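Local coordinates for calcium-regulated actin-bundling protein (Dictyostelium discoideum, PDB 4X3N) that binds and bundles actin filaments under the control of calcium, and may help to shape and reorganize filopodia and pseudopodia as the cell moves, at residues Gln45-His48 and Phe49-Tyr53; Lys136-Arg140 and Glu141-Val145; Leu154-Leu157 and Leu158-Lys162; Ala168-Cys171 and Thr172-Asn176. All coordinates share one frame; numbering follows the deposited sequence.

Contact 1 of 4, residues Gln45-His48 and Phe49-Tyr53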
loop_
_atom_site.group_PDB
_atom_site.type_symbol
_atom_site.label_atom_id
_atom_site.label_comp_id
_atom_site.label_asym_id
_atom_site.label_seq_id
_atom_site.Cartn_x
_atom_site.Cartn_y
_atom_site.Cartn_z
ATOM N N GLN A 45 15.059 -1.625 16.177
ATOM C CA GLN A 45 14.855 -0.173 16.288
ATOM C C GLN A 45 14.927 0.214 17.764
ATOM O O GLN A 45 15.529 1.268 18.150
ATOM C CB GLN A 45 13.482 0.196 15.748
ATOM C CG GLN A 45 13.259 0.094 14.255
ATOM C CD GLN A 45 11.832 0.334 13.844
ATOM O OE1 GLN A 45 11.126 1.242 14.385
ATOM N NE2 GLN A 45 11.378 -0.433 12.849
ATOM N N ALA A 46 14.233 -0.569 18.571
ATOM C CA ALA A 46 14.196 -0.407 20.021
ATOM C C ALA A 46 15.589 -0.453 20.645
ATOM O O ALA A 46 15.980 0.404 21.452
ATOM C CB ALA A 46 13.334 -1.475 20.644
ATOM N N VAL A 47 16.375 -1.444 20.257
ATOM C CA VAL A 47 17.688 -1.491 20.733
ATOM C C VAL A 47 18.579 -0.366 20.255
ATOM O O VAL A 47 19.408 0.113 21.053
ATOM C CB VAL A 47 18.336 -2.830 20.378
ATOM C CG1 VAL A 47 19.839 -2.718 20.494
ATOM C CG2 VAL A 47 17.758 -3.944 21.249
ATOM N N HIS A 48 18.425 0.116 19.026
ATOM C CA HIS A 48 19.149 1.287 18.614
ATOM C C HIS A 48 18.798 2.445 19.534
ATOM O O HIS A 48 19.679 3.205 19.992
ATOM C CB HIS A 48 18.839 1.727 17.181
ATOM C CG HIS A 48 19.693 1.073 16.175
ATOM N ND1 HIS A 48 19.504 -0.240 15.810
ATOM C CD2 HIS A 48 20.770 1.509 15.486
ATOM C CE1 HIS A 48 20.395 -0.579 14.900
ATOM N NE2 HIS A 48 21.196 0.453 14.707
ATOM N N PHE A 49 17.516 2.625 19.738
ATOM C CA PHE A 49 17.067 3.737 20.626
ATOM C C PHE A 49 17.649 3.631 22.046
ATOM O O PHE A 49 18.217 4.602 22.574
ATOM C CB PHE A 49 15.556 3.780 20.667
ATOM C CG PHE A 49 15.002 4.821 21.654
ATOM C CD1 PHE A 49 15.062 6.139 21.349
ATOM C CD2 PHE A 49 14.504 4.451 22.868
ATOM C CE1 PHE A 49 14.611 7.113 22.234
ATOM C CE2 PHE A 49 14.043 5.429 23.764
ATOM C CZ PHE A 49 14.111 6.746 23.418
ATOM N N LEU A 50 17.504 2.438 22.652
ATOM C CA LEU A 50 17.948 2.201 23.990
ATOM C C LEU A 50 19.461 2.354 24.125
ATOM O O LEU A 50 19.911 3.045 25.042
ATOM C CB LEU A 50 17.497 0.846 24.489
ATOM C CG LEU A 50 16.027 0.640 24.694
ATOM C CD1 LEU A 50 15.771 -0.827 24.938
ATOM C CD2 LEU A 50 15.445 1.448 25.858
ATOM N N ASN A 51 20.250 1.759 23.236
ATOM C CA ASN A 51 21.682 2.013 23.248
ATOM C C ASN A 51 22.047 3.485 23.227
ATOM O O ASN A 51 22.994 3.862 23.868
ATOM C CB ASN A 51 22.380 1.398 22.045
ATOM C CG ASN A 51 22.573 -0.103 22.203
ATOM O OD1 ASN A 51 22.560 -0.623 23.309
ATOM N ND2 ASN A 51 22.771 -0.784 21.097
ATOM N N ALA A 52 21.348 4.281 22.429
ATOM C CA ALA A 52 21.708 5.664 22.250
ATOM C C ALA A 52 21.343 6.484 23.516
ATOM O O ALA A 52 22.051 7.404 23.918
ATOM C CB ALA A 52 21.005 6.256 21.050
ATOM N N TYR A 53 20.240 6.138 24.132
ATOM C CA TYR A 53 19.718 6.971 25.184
ATOM C C TYR A 53 19.723 6.254 26.537
ATOM O O TYR A 53 18.972 6.623 27.450
ATOM C CB TYR A 53 18.314 7.417 24.807
ATOM C CG TYR A 53 18.278 8.513 23.808
ATOM C CD1 TYR A 53 18.610 9.811 24.153
ATOM C CD2 TYR A 53 17.926 8.247 22.476
ATOM C CE1 TYR A 53 18.606 10.808 23.191
ATOM C CE2 TYR A 53 17.873 9.227 21.518
ATOM C CZ TYR A 53 18.219 10.522 21.862
ATOM O OH TYR A 53 18.260 11.484 20.880
#
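Q45, A46, V47 and H48 offer their carbonyl oxygens to the amides four residues on, those of F49, L50, N51 and A52. L50 N to A46 O is 2.8 Å long and nearly straight, 168° at the hydrogen; A52 N to H48 O is longer, 3.1 Å, and more bent (148°). Side-chain carbons also rest on the carbonyl oxygens: L50 CG lies 3.3 Å from A46 O and A52 CB 3.5 Å from H48 O. This is the regular i to i+4 bonding of an alpha helix, here within helix 42-57, which three other helices cover: F49 meets L157 and L158 of helix 153-160, A52 and Y53 meet F170 of helix 167-174, and V47 and L50 meet W278 of helix 273-290. V47 and N51 lie side by side and point the same way. V47 CG1, turned anti to the backbone N (chi1 162°), comes to 3.6 Å from N51 ND2, a methyl laid against an amide nitrogen, while N51 OD1 accepts from A275 N. An alanine here instead of N51 would probably leave the A275 amide without its side-chain acceptor and uncover the flank of V47 CG1. H48 and Q45 turn their polar ends to other partners: H48 ND1 bonds Q44 O, Q45 NE2 bonds L40 O and N92 O, and Q45 OE1 accepts from L154 N.

Contact 2 of 4, residues Lys136-Arg140 and Glu141-Val145. With CA (calcium ion), chain D.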
loop_
_atom_site.group_PDB
_atom_site.type_symbol
_atom_site.label_atom_id
_atom_site.label_comp_id
_atom_site.label_asym_id
_atom_site.label_seq_id
_atom_site.Cartn_x
_atom_site.Cartn_y
_atom_site.Cartn_z
ATOM N N LYS A 136 -3.766 12.270 13.768
ATOM C CA LYS A 136 -3.128 12.229 12.432
ATOM C C LYS A 136 -2.339 13.463 12.158
ATOM O O LYS A 136 -1.287 13.430 11.573
ATOM C CB LYS A 136 -4.156 11.996 11.313
ATOM C CG LYS A 136 -4.582 10.556 11.253
ATOM C CD LYS A 136 -5.092 10.239 9.893
ATOM C CE LYS A 136 -5.351 8.760 9.787
ATOM N NZ LYS A 136 -5.900 8.515 8.454
ATOM N N GLN A 137 -2.827 14.568 12.667
ATOM C CA GLN A 137 -2.106 15.834 12.620
ATOM C C GLN A 137 -0.788 15.791 13.416
ATOM O O GLN A 137 0.236 16.345 12.974
ATOM C CB GLN A 137 -3.005 16.910 13.202
ATOM C CG GLN A 137 -2.484 18.347 13.094
ATOM C CD GLN A 137 -3.419 19.333 13.844
ATOM O OE1 GLN A 137 -4.622 19.077 14.057
ATOM N NE2 GLN A 137 -2.858 20.457 14.248
ATOM N N GLU A 138 -0.777 15.094 14.545
ATOM C CA GLU A 138 0.510 14.951 15.255
ATOM C C GLU A 138 1.457 14.011 14.477
ATOM O O GLU A 138 2.623 14.212 14.463
ATOM C CB GLU A 138 0.305 14.399 16.639
ATOM C CG GLU A 138 1.566 14.359 17.493
ATOM C CD GLU A 138 1.217 14.220 18.963
ATOM O OE1 GLU A 138 1.214 15.266 19.641
ATOM O OE2 GLU A 138 0.902 13.094 19.412
ATOM N N LEU A 139 0.929 12.969 13.876
ATOM C CA LEU A 139 1.800 12.036 13.117
ATOM C C LEU A 139 2.524 12.792 12.026
ATOM O O LEU A 139 3.712 12.674 11.842
ATOM C CB LEU A 139 0.961 10.893 12.483
ATOM C CG LEU A 139 0.217 9.973 13.454
ATOM C CD1 LEU A 139 -0.365 8.791 12.712
ATOM C CD2 LEU A 139 1.093 9.479 14.583
ATOM N N ARG A 140 1.742 13.566 11.292
ATOM C CA ARG A 140 2.139 14.363 10.166
ATOM C C ARG A 140 3.052 15.534 10.519
ATOM O O ARG A 140 4.009 15.788 9.815
ATOM C CB ARG A 140 0.835 14.923 9.568
ATOM C CG ARG A 140 0.914 15.564 8.251
ATOM C CD ARG A 140 -0.506 15.893 7.835
ATOM N NE ARG A 140 -1.192 14.686 7.369
ATOM C CZ ARG A 140 -2.403 14.313 7.758
ATOM N NH1 ARG A 140 -3.108 15.065 8.622
ATOM N NH2 ARG A 140 -2.924 13.206 7.222
ATOM N N GLU A 141 2.760 16.223 11.623
ATOM C CA GLU A 141 3.565 17.359 12.054
ATOM C C GLU A 141 4.812 16.970 12.830
ATOM O O GLU A 141 5.825 17.613 12.716
ATOM C CB GLU A 141 2.723 18.269 12.956
ATOM C CG GLU A 141 1.802 19.148 12.126
ATOM C CD GLU A 141 0.927 20.076 12.952
ATOM O OE1 GLU A 141 -0.124 20.497 12.440
ATOM O OE2 GLU A 141 1.286 20.339 14.106
ATOM N N LYS A 142 4.745 15.914 13.623
ATOM C CA LYS A 142 5.776 15.624 14.565
ATOM C C LYS A 142 6.366 14.243 14.469
ATOM O O LYS A 142 7.532 14.132 14.591
ATOM C CB LYS A 142 5.207 15.691 15.939
ATOM C CG LYS A 142 4.553 17.028 16.238
ATOM C CD LYS A 142 5.647 18.069 16.392
ATOM C CE LYS A 142 5.121 19.405 16.897
ATOM N NZ LYS A 142 4.197 19.183 18.052
ATOM N N VAL A 143 5.567 13.197 14.332
ATOM C CA VAL A 143 6.084 11.843 14.509
ATOM C C VAL A 143 6.774 11.340 13.266
ATOM O O VAL A 143 7.837 10.701 13.373
ATOM C CB VAL A 143 5.020 10.847 14.957
ATOM C CG1 VAL A 143 5.601 9.432 15.171
ATOM C CG2 VAL A 143 4.335 11.333 16.224
ATOM N N ASP A 144 6.155 11.588 12.105
ATOM C CA ASP A 144 6.702 11.096 10.816
ATOM C C ASP A 144 7.825 11.957 10.251
ATOM O O ASP A 144 7.649 12.673 9.208
ATOM C CB ASP A 144 5.580 10.927 9.793
ATOM C CG ASP A 144 6.068 10.351 8.462
ATOM O OD1 ASP A 144 7.108 9.677 8.435
ATOM O OD2 ASP A 144 5.372 10.581 7.460
ATOM N N VAL A 145 9.006 11.780 10.846
ATOM C CA VAL A 145 10.117 12.649 10.575
ATOM C C VAL A 145 10.820 12.417 9.248
ATOM O O VAL A 145 11.438 13.317 8.752
ATOM C CB VAL A 145 11.111 12.702 11.736
ATOM C CG1 VAL A 145 10.368 13.017 13.067
ATOM C CG2 VAL A 145 11.891 11.433 11.825
HETATM CA CA CA D . 8.129 7.647 8.947
HETATM O O HOH W 1 9.426 5.684 8.554
#
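Q137 sets its CG opposite the backbone N (chi1 -173°) and E141 sets its own opposite the carbonyl carbon (chi1 -79°), and from there both chains run extended, side by side and in the same direction. Q137 NE2 thus donates to E141 OE1 at 3.3 Å, meeting the oxygen from above the carboxylate plane, with the two flat groups 58° apart. One residue on, E138 CG only brushes K142 CB, at 4.2 Å; the E138 carboxylate instead takes a hydrogen bond from Y159 OH. The helix widens at its end: V143 N to E138 O (3.1 Å) and D144 N to L139 O (2.7 Å), each spanning five residues, make a pi-type turn, while E138 O keeps its i+4 bond from K142 N (2.8 Å). Inside, L139 CD2 packs on V143 CG2. R140 NH2 forms a salt bridge with D97 of the second subunit. The widened turn delivers D144, whose OD1 binds the calcium ion at 2.3 Å; OD2 is gripped by G149 N and by Y101 OH of the second subunit. Helix 132-143 is thus the entering helix of an EF-hand, and D144 is the first ligand of its calcium loop, which N146, D148, the carbonyl of R150 and E155 complete.

Contact 3 of 4, residues Leu154-Leu157 and Leu158-Lys162. With CA (calcium ion), chain D.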
loop_
_atom_site.group_PDB
_atom_site.type_symbol
_atom_site.label_atom_id
_atom_site.label_comp_id
_atom_site.label_asym_id
_atom_site.label_seq_id
_atom_site.Cartn_x
_atom_site.Cartn_y
_atom_site.Cartn_z
ATOM N N LEU A 154 10.832 3.359 16.123
ATOM C CA LEU A 154 11.817 4.412 16.350
ATOM C C LEU A 154 11.156 5.786 16.437
ATOM O O LEU A 154 11.467 6.544 17.320
ATOM C CB LEU A 154 12.901 4.504 15.295
ATOM C CG LEU A 154 14.010 5.559 15.482
ATOM C CD1 LEU A 154 14.914 5.308 16.696
ATOM C CD2 LEU A 154 14.872 5.605 14.246
ATOM N N GLU A 155 10.304 6.089 15.491
ATOM C CA GLU A 155 9.661 7.408 15.435
ATOM C C GLU A 155 8.722 7.599 16.626
ATOM O O GLU A 155 8.729 8.650 17.233
ATOM C CB GLU A 155 8.960 7.585 14.087
ATOM C CG GLU A 155 9.937 7.871 12.975
ATOM C CD GLU A 155 9.288 7.760 11.628
ATOM O OE1 GLU A 155 8.802 6.668 11.321
ATOM O OE2 GLU A 155 9.255 8.773 10.904
ATOM N N TYR A 156 7.952 6.571 16.962
ATOM C CA TYR A 156 7.146 6.594 18.192
ATOM C C TYR A 156 8.013 6.882 19.431
ATOM O O TYR A 156 7.666 7.713 20.290
ATOM C CB TYR A 156 6.355 5.278 18.378
ATOM C CG TYR A 156 6.045 4.992 19.830
ATOM C CD1 TYR A 156 4.992 5.643 20.475
ATOM C CD2 TYR A 156 6.753 4.036 20.548
ATOM C CE1 TYR A 156 4.686 5.364 21.823
ATOM C CE2 TYR A 156 6.495 3.778 21.876
ATOM C CZ TYR A 156 5.461 4.464 22.533
ATOM O OH TYR A 156 5.169 4.195 23.883
ATOM N N LEU A 157 9.144 6.200 19.534
ATOM C CA LEU A 157 10.033 6.385 20.674
ATOM C C LEU A 157 10.629 7.751 20.832
ATOM O O LEU A 157 10.637 8.323 21.921
ATOM C CB LEU A 157 11.153 5.372 20.661
ATOM C CG LEU A 157 10.632 3.964 20.912
ATOM C CD1 LEU A 157 11.725 2.928 20.613
ATOM C CD2 LEU A 157 10.198 3.717 22.376
ATOM N N LEU A 158 11.093 8.310 19.733
ATOM C CA LEU A 158 11.696 9.597 19.762
ATOM C C LEU A 158 10.726 10.680 20.190
ATOM O O LEU A 158 11.122 11.632 20.904
ATOM C CB LEU A 158 12.207 9.928 18.384
ATOM C CG LEU A 158 13.678 9.666 18.010
ATOM C CD1 LEU A 158 14.628 9.124 19.025
ATOM C CD2 LEU A 158 13.792 9.041 16.663
ATOM N N TYR A 159 9.489 10.568 19.716
ATOM C CA TYR A 159 8.482 11.547 20.038
ATOM C C TYR A 159 7.969 11.323 21.460
ATOM O O TYR A 159 7.812 12.278 22.187
ATOM C CB TYR A 159 7.348 11.619 19.009
ATOM C CG TYR A 159 6.425 12.804 19.273
ATOM C CD1 TYR A 159 6.866 14.112 19.057
ATOM C CD2 TYR A 159 5.149 12.613 19.793
ATOM C CE1 TYR A 159 6.050 15.192 19.336
ATOM C CE2 TYR A 159 4.339 13.677 20.097
ATOM C CZ TYR A 159 4.794 14.951 19.863
ATOM O OH TYR A 159 3.967 15.989 20.128
ATOM N N GLN A 160 7.810 10.078 21.886
ATOM C CA GLN A 160 7.390 9.819 23.274
ATOM C C GLN A 160 8.381 10.409 24.284
ATOM O O GLN A 160 7.986 11.016 25.270
ATOM C CB GLN A 160 7.197 8.342 23.489
ATOM C CG GLN A 160 6.823 7.932 24.886
ATOM C CD GLN A 160 5.437 8.402 25.304
ATOM O OE1 GLN A 160 4.472 8.093 24.660
ATOM N NE2 GLN A 160 5.355 9.145 26.396
ATOM N N TYR A 161 9.671 10.293 23.992
ATOM C CA TYR A 161 10.732 10.668 24.938
ATOM C C TYR A 161 11.353 11.929 24.471
ATOM O O TYR A 161 12.534 12.175 24.685
ATOM C CB TYR A 161 11.714 9.498 25.031
ATOM C CG TYR A 161 11.049 8.312 25.572
ATOM C CD1 TYR A 161 10.631 8.261 26.904
ATOM C CD2 TYR A 161 10.782 7.207 24.774
ATOM C CE1 TYR A 161 9.994 7.144 27.421
ATOM C CE2 TYR A 161 10.143 6.088 25.302
ATOM C CZ TYR A 161 9.743 6.059 26.601
ATOM O OH TYR A 161 9.066 4.944 27.044
ATOM N N LYS A 162 10.542 12.804 23.860
ATOM C CA LYS A 162 11.068 14.002 23.285
ATOM C C LYS A 162 11.642 15.041 24.284
ATOM O O LYS A 162 12.405 15.929 23.844
ATOM C CB LYS A 162 10.048 14.710 22.381
ATOM C CG LYS A 162 8.865 15.360 23.131
ATOM C CD LYS A 162 7.804 15.846 22.181
ATOM C CE LYS A 162 6.510 16.162 22.920
ATOM N NZ LYS A 162 6.750 17.380 23.720
HETATM CA CA CA D . 8.129 7.647 8.947
HETATM O O HOH W 2 3.495 5.802 25.116
HETATM O O HOH W 3 7.470 3.256 25.144
HETATM O O HOH W 1 9.426 5.684 8.554
#
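Y156 and Q160 are joined twice: Q160 N donates to Y156 O at 2.9 Å, and water 2 bridges their side chains, accepting from Y156 OH at 2.6 Å and donating to Q160 OE1 at 2.5 Å. Q160 NE2 is gripped by the carbonyls of I124 and Q126, which helps fix the turn of the amide. A second water links Y156 OH to Y161 OH, and the latter also bonds S125 OG. From the same helical turn E155 points to the calcium ion and binds it with both carboxylate oxygens, OE2 at 2.5 Å and OE1 at 2.7 Å; S152 OG holds OE1 from the second shell. Further out the contacts are apolar. Q160 CB lies over one face of the Y156 ring, toward its rim, with ring and amide planes 59° apart. L157 and Y161 run alongside each other: L157 CD2 meets the edge of the Y161 ring in its plane, 3.8 Å from CE2. L154 CG touches L158 CD2 at 3.7 Å as the two side chains cross; L158 has a nearly eclipsed chi2 of -2°, probably a strained fit. The helix, 153-160, follows the short strand 150-152 as the exit helix of the EF-hand. F34 of helix 28-38 covers L154 and L158, Y53 and V57 of helix 42-57 meet L158 and Y161 respectively, I64 of helix 61-79 lies against L157 and Y161, and V143 of helix 132-143 meets E155 and Y159.

Contact 4 of 4, residues Ala168-Cys171 and Thr172-Asn176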
loop_
_atom_site.group_PDB
_atom_site.type_symbol
_atom_site.label_atom_id
_atom_site.label_comp_id
_atom_site.label_asym_id
_atom_site.label_seq_id
_atom_site.Cartn_x
_atom_site.Cartn_y
_atom_site.Cartn_z
ATOM N N ALA A 168 17.876 14.274 15.172
ATOM C CA ALA A 168 19.263 14.623 14.890
ATOM C C ALA A 168 20.233 14.194 15.984
ATOM O O ALA A 168 21.300 13.610 15.721
ATOM C CB ALA A 168 19.392 16.128 14.651
ATOM N N ASP A 169 19.840 14.422 17.223
ATOM C CA ASP A 169 20.561 13.912 18.374
ATOM C C ASP A 169 20.718 12.392 18.301
ATOM O O ASP A 169 21.825 11.838 18.486
ATOM C CB ASP A 169 19.854 14.367 19.682
ATOM C CG ASP A 169 20.609 13.909 20.958
ATOM O OD1 ASP A 169 21.655 14.551 21.268
ATOM O OD2 ASP A 169 20.200 12.900 21.627
ATOM N N PHE A 170 19.613 11.700 18.073
ATOM C CA PHE A 170 19.661 10.271 17.946
ATOM C C PHE A 170 20.713 9.831 16.895
ATOM O O PHE A 170 21.494 8.930 17.148
ATOM C CB PHE A 170 18.285 9.721 17.587
ATOM C CG PHE A 170 18.345 8.308 17.111
ATOM C CD1 PHE A 170 18.640 7.296 18.002
ATOM C CD2 PHE A 170 18.233 8.019 15.784
ATOM C CE1 PHE A 170 18.784 6.021 17.571
ATOM C CE2 PHE A 170 18.349 6.698 15.338
ATOM C CZ PHE A 170 18.641 5.728 16.223
ATOM N N CYS A 171 20.729 10.460 15.724
ATOM C CA CYS A 171 21.660 10.059 14.666
ATOM C C CYS A 171 23.126 10.299 15.106
ATOM O O CYS A 171 24.046 9.455 14.915
ATOM C CB CYS A 171 21.320 10.804 13.366
ATOM S SG CYS A 171 19.737 10.343 12.619
ATOM N N THR A 172 23.331 11.422 15.785
ATOM C CA THR A 172 24.653 11.741 16.323
ATOM C C THR A 172 25.077 10.716 17.284
ATOM O O THR A 172 26.202 10.314 17.267
ATOM C CB THR A 172 24.609 13.057 17.095
ATOM O OG1 THR A 172 24.333 14.132 16.168
ATOM C CG2 THR A 172 25.912 13.309 17.865
ATOM N N ARG A 173 24.179 10.309 18.180
ATOM C CA ARG A 173 24.454 9.283 19.139
ATOM C C ARG A 173 24.639 7.893 18.534
ATOM O O ARG A 173 25.453 7.109 19.040
ATOM C CB ARG A 173 23.356 9.183 20.189
ATOM C CG ARG A 173 23.316 10.341 21.166
ATOM C CD ARG A 173 22.100 10.211 22.046
ATOM N NE ARG A 173 21.838 11.338 22.981
ATOM C CZ ARG A 173 21.727 11.188 24.316
ATOM N NH1 ARG A 173 21.907 10.029 24.953
ATOM N NH2 ARG A 173 21.415 12.219 25.028
ATOM N N SER A 174 23.899 7.573 17.492
ATOM C CA SER A 174 23.838 6.168 17.039
ATOM C C SER A 174 24.687 5.845 15.823
ATOM O O SER A 174 25.106 4.678 15.662
ATOM C CB SER A 174 22.363 5.786 16.698
ATOM O OG SER A 174 22.225 4.334 16.379
ATOM N N MET A 175 24.921 6.831 14.964
ATOM C CA MET A 175 25.759 6.636 13.761
ATOM C C MET A 175 27.182 6.165 14.073
ATOM O O MET A 175 27.762 6.520 15.092
ATOM C CB MET A 175 25.798 7.878 12.919
ATOM C CG MET A 175 24.493 8.113 12.207
ATOM S SD MET A 175 24.470 9.631 11.260
ATOM C CE MET A 175 25.430 9.010 9.871
ATOM N N ASN A 176 27.700 5.278 13.227
ATOM C CA ASN A 176 29.035 4.679 13.437
ATOM C C ASN A 176 29.270 3.939 14.765
ATOM O O ASN A 176 30.365 3.967 15.338
ATOM C CB ASN A 176 30.106 5.757 13.279
ATOM C CG ASN A 176 29.955 6.526 11.991
ATOM O OD1 ASN A 176 29.973 7.748 11.988
ATOM N ND2 ASN A 176 29.783 5.811 10.892
HETATM O O HOH W 4 21.262 14.713 24.186
#
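A168, D169, F170 and C171 each pass a carbonyl oxygen to the amide four residues later, as far as M175 N on C171 O, and the alpha-helical path ends where M175 leaves it. This is the C-terminal end of helix 167-174, a short helix that follows the exit helix of the EF-hand and rests on helices 28-38 and 42-57. On one side, D169 and R173 form a salt bridge. D169 OD2 stands 2.6 Å from R173 NE, but the hydrogen bond is weak because its angle at the hydrogen is only 125°, and the carboxylate and guanidinium planes lie 70° apart. Water 4 closes a second path between the two groups, donating to D169 OD1 and accepting from R173 NH2. R173 keeps an extended chain from CG to NE, which carries NH1 on to E56 OE1 and A52 O, while D169 OD2 also takes Y53 OH. An alanine in place of R173 would probably leave D169 and E56 each short of a positive partner and untie this helix end from the A52 carbonyl. On another side, S174 CB sits over the face of the F170 ring in a CH-pi contact, 4.0 Å from its centroid, and the same ring packs against L154 and L158. The last turn is closed by M175, which, with CG anti to the carbonyl carbon (chi1 -72°) and chi2 extended, lays SD 4.0 Å from C171 CB, while CG lies 3.1 Å from C171 O.

Contacts 2 and 3 sit at the two ends of one calcium site and share its water 1; beyond the metal they meet where E138 OE1 and Y159 OH lie 2.9 Å apart. Contact 1 leans on contact 3 through Q45 OE1 and L154 N, 2.8 Å apart, and through F49 CZ against Y161 CD2 at 3.6 Å. The side chain of Q45 stays about 9 Å from the calcium ion. Contact 4 adjoins contact 1 where Y53 OH and D169 OD2 are 2.5 Å apart, and reaches contact 3 through F170 CZ on L154 CD1 at 3.8 Å. Contacts 2 and 4 do not touch, their nearest atoms being about 7 Å apart.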